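Local coordinates for protein superoxide dismutase 1 (Perkinsus marinus, PDB 2CW2) that probably converts superoxide radicals into hydrogen peroxide and oxygen at an iron centre, as a dimeric member of the iron/manganese superoxide dismutase family, at residues H61-T64 against Y65-L69; Q98-Q101 against V102-T106. One frame throughout, in Å; residues are numbered along the deposited sequence.

Interaction 1 of 2, residues H61-T64 against Y65-L69; sequences HHQT and YVDTL
H61 meets Y65 one helical turn on: its carbonyl O accepts the amide of Y65, with Y65 N to H61 O at 3.0 Å. The same oxygen lies obliquely to the tyrosine ring, with Y65 CD2 only 3.1 Å from H61 O. The ring gets there because its CG stands beside its own backbone N (chi1 -76°), turned back toward the preceding turn. The H61 imidazole leads off instead to stack on H191 and to hydrogen-bond Y194 of the second subunit. H62 takes part through its backbone, V66 N lying 3.2 Å from H62 O, while its ring meets those of H105 and H58. Q63 supplies the side-chain bond of the turn. Its chain leaves with CG anti to the backbone N and bends at chi2 (73°), which carries NE2 to 3.1 Å from D67 OD2. This bond is fairly straight, at 158° on the hydrogen, and the acceptor lies near the amide plane of Q63, yet NE2 approaches from above the carboxylate plane. Beside this side-chain bond the backbone repeats the step, D67 N to Q63 O being 2.9 Å. T64 then offers its carbonyl to T68, whose amide N is 2.9 Å from T64 O; T68 OG1 also lies near that oxygen. T64 OG1 turns back to K60 O. The regular i to i+4 ladder, laced by one Gln-Asp side-chain bond, is that of an alpha-helix, here helix 51-73 of the superoxide dismutase alpha-hairpin domain, passing beside the iron site.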
loop_
_atom_site.group_PDB
_atom_site.type_symbol
_atom_site.label_atom_id
_atom_site.label_comp_id
_atom_site.label_asym_id
_atom_site.label_seq_id
_atom_site.Cartn_x
_atom_site.Cartn_y
_atom_site.Cartn_z
ATOM N N HIS A 61 -12.708 5.803 0.120
ATOM C CA HIS A 61 -11.569 5.727 -0.796
ATOM C C HIS A 61 -11.989 6.013 -2.227
ATOM O O HIS A 61 -11.466 6.929 -2.862
ATOM C CB HIS A 61 -10.895 4.346 -0.728
ATOM C CG HIS A 61 -10.203 4.074 0.573
ATOM N ND1 HIS A 61 -8.933 4.532 0.853
ATOM C CD2 HIS A 61 -10.606 3.394 1.672
ATOM C CE1 HIS A 61 -8.585 4.146 2.067
ATOM N NE2 HIS A 61 -9.578 3.445 2.581
ATOM N N HIS A 62 -12.925 5.208 -2.738
ATOM C CA HIS A 62 -13.385 5.321 -4.119
ATOM C C HIS A 62 -13.928 6.728 -4.374
ATOM O O HIS A 62 -13.503 7.416 -5.309
ATOM C CB HIS A 62 -14.471 4.265 -4.404
ATOM C CG HIS A 62 -14.750 4.018 -5.866
ATOM N ND1 HIS A 62 -15.737 3.147 -6.284
ATOM C CD2 HIS A 62 -14.189 4.517 -6.995
ATOM C CE1 HIS A 62 -15.759 3.103 -7.607
ATOM N NE2 HIS A 62 -14.837 3.936 -8.068
ATOM N N GLN A 63 -14.881 7.147 -3.551
ATOM C CA GLN A 63 -15.507 8.447 -3.758
ATOM C C GLN A 63 -14.503 9.583 -3.715
ATOM O O GLN A 63 -14.628 10.563 -4.449
ATOM C CB GLN A 63 -16.614 8.691 -2.735
ATOM C CG GLN A 63 -17.282 10.063 -2.884
ATOM C CD GLN A 63 -18.184 10.134 -4.090
ATOM O OE1 GLN A 63 -19.129 9.345 -4.203
ATOM N NE2 GLN A 63 -17.901 11.073 -5.003
ATOM N N THR A 64 -13.522 9.466 -2.829
ATOM C CA THR A 64 -12.521 10.514 -2.690
ATOM C C THR A 64 -11.628 10.589 -3.914
ATOM O O THR A 64 -11.212 11.677 -4.319
ATOM C CB THR A 64 -11.704 10.313 -1.407
ATOM O OG1 THR A 64 -12.564 10.524 -0.290
ATOM C CG2 THR A 64 -10.636 11.407 -1.245
ATOM N N TYR A 65 -11.323 9.445 -4.519
ATOM C CA TYR A 65 -10.528 9.482 -5.738
ATOM C C TYR A 65 -11.295 10.282 -6.802
ATOM O O TYR A 65 -10.704 11.063 -7.559
ATOM C CB TYR A 65 -10.254 8.073 -6.287
ATOM C CG TYR A 65 -9.188 7.244 -5.567
ATOM C CD1 TYR A 65 -7.889 7.713 -5.403
ATOM C CD2 TYR A 65 -9.492 5.981 -5.078
ATOM C CE1 TYR A 65 -6.916 6.929 -4.762
ATOM C CE2 TYR A 65 -8.538 5.197 -4.420
ATOM C CZ TYR A 65 -7.254 5.675 -4.276
ATOM O OH TYR A 65 -6.319 4.886 -3.631
ATOM N N VAL A 66 -12.600 10.047 -6.891
ATOM C CA VAL A 66 -13.423 10.759 -7.859
ATOM C C VAL A 66 -13.448 12.264 -7.512
ATOM O O VAL A 66 -13.296 13.105 -8.393
ATOM C CB VAL A 66 -14.872 10.199 -7.932
ATOM C CG1 VAL A 66 -15.813 11.171 -8.699
ATOM C CG2 VAL A 66 -14.901 8.816 -8.622
ATOM N N ASP A 67 -13.659 12.596 -6.241
ATOM C CA ASP A 67 -13.602 14.002 -5.798
ATOM C C ASP A 67 -12.318 14.732 -6.210
ATOM O O ASP A 67 -12.354 15.883 -6.707
ATOM C CB ASP A 67 -13.736 14.086 -4.279
ATOM C CG ASP A 67 -15.090 13.626 -3.775
ATOM O OD1 ASP A 67 -15.206 13.358 -2.551
ATOM O OD2 ASP A 67 -16.089 13.477 -4.505
ATOM N N THR A 68 -11.175 14.078 -5.969
ATOM C CA THR A 68 -9.867 14.677 -6.277
ATOM C C THR A 68 -9.667 14.849 -7.768
ATOM O O THR A 68 -9.191 15.904 -8.215
ATOM C CB THR A 68 -8.711 13.865 -5.659
ATOM O OG1 THR A 68 -8.990 13.653 -4.276
ATOM C CG2 THR A 68 -7.409 14.700 -5.642
ATOM N N LEU A 69 -10.036 13.819 -8.539
ATOM C CA LEU A 69 -10.000 13.888 -10.006
ATOM C C LEU A 69 -10.824 15.080 -10.503
ATOM O O LEU A 69 -10.404 15.824 -11.407
ATOM C CB LEU A 69 -10.532 12.596 -10.628
ATOM C CG LEU A 69 -10.476 12.516 -12.155
ATOM C CD1 LEU A 69 -9.044 12.756 -12.609
ATOM C CD2 LEU A 69 -11.008 11.176 -12.697
#

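Interaction 2 of 2, residues Q98-Q101 against V102-T106; sequences QAAQ and VYNHT. With FE (Fe (III) ion), chain C.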
loop_
_atom_site.group_PDB
_atom_site.type_symbol
_atom_site.label_atom_id
_atom_site.label_comp_id
_atom_site.label_asym_id
_atom_site.label_seq_id
_atom_site.Cartn_x
_atom_site.Cartn_y
_atom_site.Cartn_z
ATOM N N GLN A 98 -5.215 8.850 -10.182
ATOM C CA GLN A 98 -6.588 9.020 -9.742
ATOM C C GLN A 98 -7.563 8.381 -10.710
ATOM O O GLN A 98 -8.481 7.668 -10.296
ATOM C CB GLN A 98 -6.927 10.493 -9.588
ATOM C CG GLN A 98 -6.034 11.199 -8.624
ATOM C CD GLN A 98 -6.281 12.658 -8.653
ATOM O OE1 GLN A 98 -7.269 13.090 -9.221
ATOM N NE2 GLN A 98 -5.400 13.433 -8.070
ATOM N N ALA A 99 -7.406 8.674 -11.999
ATOM C CA ALA A 99 -8.315 8.099 -12.990
ATOM C C ALA A 99 -8.254 6.571 -12.980
ATOM O O ALA A 99 -9.296 5.876 -13.031
ATOM C CB ALA A 99 -7.986 8.634 -14.367
ATOM N N ALA A 100 -7.032 6.047 -12.914
ATOM C CA ALA A 100 -6.798 4.608 -12.833
ATOM C C ALA A 100 -7.512 4.017 -11.617
ATOM O O ALA A 100 -8.265 3.040 -11.742
ATOM C CB ALA A 100 -5.287 4.301 -12.789
ATOM N N GLN A 101 -7.328 4.640 -10.454
ATOM C CA GLN A 101 -7.953 4.134 -9.236
ATOM C C GLN A 101 -9.475 4.209 -9.301
ATOM O O GLN A 101 -10.151 3.315 -8.811
ATOM C CB GLN A 101 -7.420 4.856 -7.999
ATOM C CG GLN A 101 -6.021 4.419 -7.611
ATOM C CD GLN A 101 -5.987 2.979 -7.108
ATOM O OE1 GLN A 101 -5.955 2.064 -7.902
ATOM N NE2 GLN A 101 -5.967 2.795 -5.789
ATOM N N VAL A 102 -10.024 5.249 -9.934
ATOM C CA VAL A 102 -11.471 5.337 -10.046
ATOM C C VAL A 102 -11.967 4.148 -10.885
ATOM O O VAL A 102 -12.893 3.446 -10.486
ATOM C CB VAL A 102 -11.930 6.669 -10.689
ATOM C CG1 VAL A 102 -13.418 6.589 -11.148
ATOM C CG2 VAL A 102 -11.744 7.826 -9.741
ATOM N N TYR A 103 -11.351 3.927 -12.046
ATOM C CA TYR A 103 -11.703 2.772 -12.893
ATOM C C TYR A 103 -11.497 1.433 -12.165
ATOM O O TYR A 103 -12.357 0.536 -12.210
ATOM C CB TYR A 103 -10.867 2.771 -14.181
ATOM C CG TYR A 103 -11.211 1.646 -15.133
ATOM C CD1 TYR A 103 -11.970 1.895 -16.279
ATOM C CD2 TYR A 103 -10.780 0.340 -14.893
ATOM C CE1 TYR A 103 -12.314 0.869 -17.152
ATOM C CE2 TYR A 103 -11.116 -0.702 -15.758
ATOM C CZ TYR A 103 -11.884 -0.417 -16.892
ATOM O OH TYR A 103 -12.225 -1.426 -17.760
ATOM N N ASN A 104 -10.343 1.292 -11.522
ATOM C CA ASN A 104 -10.010 0.053 -10.834
ATOM C C ASN A 104 -11.070 -0.341 -9.801
ATOM O O ASN A 104 -11.430 -1.516 -9.676
ATOM C CB ASN A 104 -8.645 0.188 -10.149
ATOM C CG ASN A 104 -7.507 0.361 -11.155
ATOM O OD1 ASN A 104 -7.683 0.133 -12.346
ATOM N ND2 ASN A 104 -6.354 0.794 -10.681
ATOM N N HIS A 105 -11.548 0.637 -9.037
ATOM C CA HIS A 105 -12.518 0.336 -7.994
ATOM C C HIS A 105 -13.908 0.035 -8.588
ATOM O O HIS A 105 -14.587 -0.903 -8.146
ATOM C CB HIS A 105 -12.545 1.446 -6.923
ATOM C CG HIS A 105 -11.346 1.430 -6.009
ATOM N ND1 HIS A 105 -10.179 2.118 -6.290
ATOM C CD2 HIS A 105 -11.135 0.801 -4.826
ATOM C CE1 HIS A 105 -9.308 1.911 -5.308
ATOM N NE2 HIS A 105 -9.850 1.092 -4.418
ATOM N N THR A 106 -14.337 0.822 -9.574
ATOM C CA THR A 106 -15.619 0.535 -10.200
ATOM C C THR A 106 -15.603 -0.886 -10.764
ATOM O O THR A 106 -16.546 -1.661 -10.602
ATOM C CB THR A 106 -15.883 1.563 -11.310
ATOM O OG1 THR A 106 -16.071 2.842 -10.703
ATOM C CG2 THR A 106 -17.193 1.263 -12.009
HETATM FE FE FE C . -8.995 -0.023 -3.065
HETATM O O HOH W 1 -6.962 0.347 -4.178
#
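Q101 and H105 both set CG beside their own backbone N (chi1 -74° for H105), and the bend of Q101 at chi2 (-68°) folds its amide toward the H105 imidazole, the two planes lying 71° apart. The closest side-chain approach between them is 3.5 Å, from Q101 NE2 to H105 CE1. The firmer link uses the backbone carbonyl of Q101, which accepts twice. H105 ND1 stands 2.8 Å from Q101 O, which lies at the edge of the imidazole, close to its plane; H105 N adds the routine helical bond at 3.0 Å to Q101 O. The two donors arrive from opposite faces of the carbonyl plane, ND1 well above it. This grip restrains rotation of the ring, and with ND1 donating, H105 NE2 is left to bind the iron at 1.9 Å. Donation to a carbonyl would probably also make the imidazole a somewhat stronger ligand. The Q101 amide is fixed at both ends. N104 ND2 reaches Q101 OE1 at 3.1 Å, in the carbonyl plane although the two amides are steeply inclined; W154 donates to OE1 as well, and N104 ND2 also bonds A172 O. Q101 NE2 donates to the water at 3.1 Å, and this water lies 2.4 Å from the iron. Q101 NE2 is also hydrogen-bonded to Y65 OH. H57, D187 and H191 complete the protein ligands. A glutamine reaching the metal-bound solvent from the same helix as a metal-binding histidine marks the active site of the iron-type superoxide dismutases.

Overall arrangement
From the N terminus the chain first runs through interaction 1, within helix 51-73, and later through interaction 2, within helix 93-110. Each contact is local, made of i to i+4 steps within one helix, and closes no loop; the two follow in series without nesting or crossing. Between them lie the end of the first helix and the short helices 77-81 and 84-90, which return the chain so that the two long helices pair. The contact centres are 9 Å apart, and V66 packs on V102, with T68 and L69 on Q98. Interaction 2 supplies an iron ligand, and interaction 1 approaches the metal through H61; interaction 2 also reaches the sheet through N104 on W154 and W156.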